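Local atomic coordinates of protein Bug27 (Bordetella pertussis, PDB entry 2QPQ), a protein that probably binds a small solute in the periplasm as a Venus flytrap receptor of the Bug family, related to tripartite tricarboxylate transporter receptors. Residues K163-S175 against V182-L196. Sequence-based numbering, arbitrary orientation.
Sequences KGCGPALNDVLGS and VTASSAIPFIKAGKL
Helix 165-173, which meets 182-196 mainly through C165, L169 and L173, runs at 31° to helix 184-192 in the same general direction, their axes 10.3 Å apart at closest approach. L169 sits in the middle and splits its two methyls: L169 CD1 presses on S186 CB, a tight 3.5 Å, while L169 CD2 lies 3.5 Å from L196 CD1 and also meets V182 CG2. One turn on, L173 forks again. L173 CD1 sits over one face of the F190 ring, 4.0 Å from its centroid and offset toward the rim, a CH-pi contact; its CD2 touches L196 CG and K195 CB. Deeper, both methyls of V172 close on L196 CD2, each at 3.8 Å, and A168 CB backs onto V182 CG1. At the N-terminal end C165 SG, disulfide-bonded to C136, lies against V182 CB and the backbone N of T183; a bound citrate, likely a crystallisation additive, is close to this side chain. With chi1 at 63°, S186 OG turns back to its own helix start and donates to T183 O (2.8 Å) on a lone pair, so the hydroxyl that C165 CB meets at 3.6 Å is already engaged. The contact is thus mostly apolar: branched methyls join helix 165-173 to the end of strand 180-183 and the helix that follows it, while the covalent bond to C136 anchors the N-terminal end.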
# COMPACT_ATOMS: atom_id res chain seq x y z
N LYS A 163 14.14 -4.90 -1.47
CA LYS A 163 13.25 -5.71 -2.27
C LYS A 163 12.12 -6.24 -1.35
O LYS A 163 12.11 -7.40 -0.95
CB LYS A 163 14.06 -6.81 -2.93
CG LYS A 163 13.39 -7.44 -4.10
CD LYS A 163 14.34 -8.46 -4.77
CE LYS A 163 13.57 -9.60 -5.41
NZ LYS A 163 12.40 -9.19 -6.23
N GLY A 164 11.20 -5.35 -0.99
CA GLY A 164 10.09 -5.68 -0.12
C GLY A 164 10.36 -5.35 1.34
O GLY A 164 11.49 -4.99 1.73
N CYS A 165 9.34 -5.52 2.16
CA CYS A 165 9.42 -5.14 3.55
C CYS A 165 10.27 -6.11 4.37
O CYS A 165 10.87 -5.71 5.37
CB CYS A 165 8.03 -4.98 4.19
SG CYS A 165 6.96 -3.66 3.49
N GLY A 166 10.29 -7.38 3.96
CA GLY A 166 11.06 -8.41 4.66
C GLY A 166 12.55 -8.08 4.74
O GLY A 166 13.13 -8.02 5.84
N PRO A 167 13.20 -7.88 3.57
CA PRO A 167 14.59 -7.42 3.63
C PRO A 167 14.85 -6.07 4.33
O PRO A 167 15.88 -5.94 5.02
CB PRO A 167 14.99 -7.39 2.14
CG PRO A 167 14.09 -8.49 1.54
CD PRO A 167 12.78 -8.10 2.17
N ALA A 168 13.95 -5.09 4.20
CA ALA A 168 14.12 -3.81 4.92
C ALA A 168 14.14 -4.06 6.41
O ALA A 168 15.03 -3.62 7.10
CB ALA A 168 13.03 -2.82 4.56
N LEU A 169 13.14 -4.80 6.90
CA LEU A 169 13.09 -5.14 8.30
C LEU A 169 14.32 -5.89 8.82
O LEU A 169 14.79 -5.60 9.92
CB LEU A 169 11.82 -5.93 8.59
CG LEU A 169 10.53 -5.10 8.68
CD1 LEU A 169 9.30 -6.05 8.57
CD2 LEU A 169 10.52 -4.30 9.96
N ASN A 170 14.84 -6.86 8.05
CA ASN A 170 16.08 -7.52 8.43
C ASN A 170 17.22 -6.56 8.69
O ASN A 170 17.98 -6.74 9.66
CB ASN A 170 16.50 -8.57 7.40
CG ASN A 170 15.62 -9.77 7.44
OD1 ASN A 170 14.84 -9.95 8.40
ND2 ASN A 170 15.72 -10.61 6.42
N ASP A 171 17.37 -5.56 7.84
CA ASP A 171 18.49 -4.61 8.04
C ASP A 171 18.28 -3.61 9.21
O ASP A 171 19.27 -3.17 9.86
CB ASP A 171 18.78 -3.81 6.79
CG ASP A 171 19.90 -4.41 5.96
OD1 ASP A 171 20.27 -5.59 6.15
OD2 ASP A 171 20.40 -3.70 5.09
N VAL A 172 17.03 -3.24 9.48
CA VAL A 172 16.79 -2.41 10.65
C VAL A 172 16.87 -3.27 11.92
O VAL A 172 17.45 -2.85 12.91
CB VAL A 172 15.52 -1.50 10.51
CG1 VAL A 172 14.28 -2.30 10.38
CG2 VAL A 172 15.39 -0.52 11.70
N LEU A 173 16.34 -4.49 11.87
CA LEU A 173 16.49 -5.45 12.95
C LEU A 173 17.93 -5.72 13.35
O LEU A 173 18.19 -5.90 14.55
CB LEU A 173 15.78 -6.77 12.65
CG LEU A 173 14.25 -6.78 12.75
CD1 LEU A 173 13.71 -8.06 12.10
CD2 LEU A 173 13.76 -6.62 14.21
N GLY A 174 18.85 -5.73 12.38
CA GLY A 174 20.27 -5.98 12.64
C GLY A 174 21.09 -4.70 12.77
O GLY A 174 22.32 -4.77 12.87
N SER A 175 20.42 -3.54 12.78
CA SER A 175 21.11 -2.22 12.78
C SER A 175 22.05 -1.92 11.60
O SER A 175 22.90 -0.99 11.65
CB SER A 175 21.86 -2.02 14.10
OG SER A 175 20.91 -2.07 15.15
N VAL A 182 8.17 0.95 6.58
CA VAL A 182 7.60 -0.29 6.09
C VAL A 182 6.11 -0.28 6.45
O VAL A 182 5.63 0.62 7.14
CB VAL A 182 8.37 -1.55 6.65
CG1 VAL A 182 9.86 -1.51 6.23
CG2 VAL A 182 8.26 -1.64 8.16
N THR A 183 5.37 -1.27 5.99
CA THR A 183 3.97 -1.34 6.37
C THR A 183 3.89 -1.68 7.85
O THR A 183 4.70 -2.49 8.36
CB THR A 183 3.23 -2.42 5.59
OG1 THR A 183 3.82 -3.69 5.90
CG2 THR A 183 3.26 -2.16 4.07
N ALA A 184 2.92 -1.07 8.53
CA ALA A 184 2.57 -1.45 9.90
C ALA A 184 2.40 -2.96 10.12
O ALA A 184 2.89 -3.52 11.10
CB ALA A 184 1.33 -0.67 10.36
N SER A 185 1.72 -3.63 9.20
CA SER A 185 1.48 -5.07 9.29
C SER A 185 2.77 -5.92 9.36
O SER A 185 2.85 -6.86 10.18
CB SER A 185 0.63 -5.51 8.10
OG SER A 185 1.20 -4.96 6.92
N SER A 186 3.76 -5.61 8.50
CA SER A 186 5.09 -6.25 8.58
C SER A 186 5.81 -6.00 9.91
O SER A 186 6.45 -6.90 10.45
CB SER A 186 6.01 -5.88 7.40
OG SER A 186 6.33 -4.49 7.33
N ALA A 187 5.69 -4.78 10.42
CA ALA A 187 6.53 -4.31 11.54
C ALA A 187 5.95 -4.66 12.90
O ALA A 187 6.70 -4.82 13.88
CB ALA A 187 6.69 -2.84 11.46
N ILE A 188 4.62 -4.74 12.97
CA ILE A 188 3.94 -4.83 14.28
C ILE A 188 4.48 -5.98 15.15
O ILE A 188 4.82 -5.74 16.31
CB ILE A 188 2.36 -4.76 14.18
CG1 ILE A 188 1.90 -3.31 14.01
CG2 ILE A 188 1.68 -5.26 15.46
CD1 ILE A 188 0.42 -3.18 13.61
N PRO A 189 4.63 -7.20 14.61
CA PRO A 189 5.18 -8.24 15.51
C PRO A 189 6.52 -7.89 16.17
O PRO A 189 6.77 -8.29 17.31
CB PRO A 189 5.36 -9.47 14.60
CG PRO A 189 4.57 -9.21 13.37
CD PRO A 189 4.30 -7.74 13.27
N PHE A 190 7.38 -7.17 15.45
CA PHE A 190 8.72 -6.82 15.95
C PHE A 190 8.68 -5.69 16.94
O PHE A 190 9.49 -5.65 17.89
CB PHE A 190 9.65 -6.49 14.76
CG PHE A 190 9.78 -7.62 13.81
CD1 PHE A 190 10.58 -8.72 14.12
CD2 PHE A 190 9.03 -7.65 12.65
CE1 PHE A 190 10.67 -9.80 13.27
CE2 PHE A 190 9.12 -8.73 11.77
CZ PHE A 190 9.92 -9.80 12.09
N ILE A 191 7.74 -4.78 16.72
CA ILE A 191 7.54 -3.64 17.59
C ILE A 191 7.00 -4.17 18.94
O ILE A 191 7.55 -3.82 19.98
CB ILE A 191 6.60 -2.61 16.99
CG1 ILE A 191 7.23 -1.98 15.75
CG2 ILE A 191 6.27 -1.50 18.04
CD1 ILE A 191 6.26 -1.14 14.95
N LYS A 192 6.01 -5.06 18.90
CA LYS A 192 5.49 -5.69 20.16
C LYS A 192 6.56 -6.45 20.93
O LYS A 192 6.63 -6.38 22.19
CB LYS A 192 4.33 -6.64 19.84
CG LYS A 192 3.15 -6.00 19.10
CD LYS A 192 2.35 -5.05 19.97
CE LYS A 192 0.96 -4.77 19.40
NZ LYS A 192 0.18 -3.82 20.28
N ALA A 193 7.39 -7.19 20.20
CA ALA A 193 8.55 -7.93 20.73
C ALA A 193 9.66 -7.02 21.29
O ALA A 193 10.59 -7.51 21.94
CB ALA A 193 9.11 -8.86 19.67
N GLY A 194 9.55 -5.72 21.03
CA GLY A 194 10.56 -4.74 21.42
C GLY A 194 11.88 -4.86 20.66
O GLY A 194 12.93 -4.38 21.12
N LYS A 195 11.84 -5.50 19.50
CA LYS A 195 13.02 -5.58 18.66
C LYS A 195 13.17 -4.32 17.81
O LYS A 195 14.26 -3.98 17.36
CB LYS A 195 12.96 -6.84 17.78
CG LYS A 195 13.01 -8.12 18.63
CD LYS A 195 13.30 -9.33 17.80
CE LYS A 195 13.98 -10.42 18.64
NZ LYS A 195 15.22 -11.04 17.98
N LEU A 196 12.06 -3.63 17.59
CA LEU A 196 12.04 -2.34 16.90
C LEU A 196 11.25 -1.36 17.73
O LEU A 196 10.36 -1.75 18.48
CB LEU A 196 11.31 -2.44 15.54
CG LEU A 196 11.97 -3.38 14.51
CD1 LEU A 196 11.05 -3.61 13.36
CD2 LEU A 196 13.32 -2.79 13.99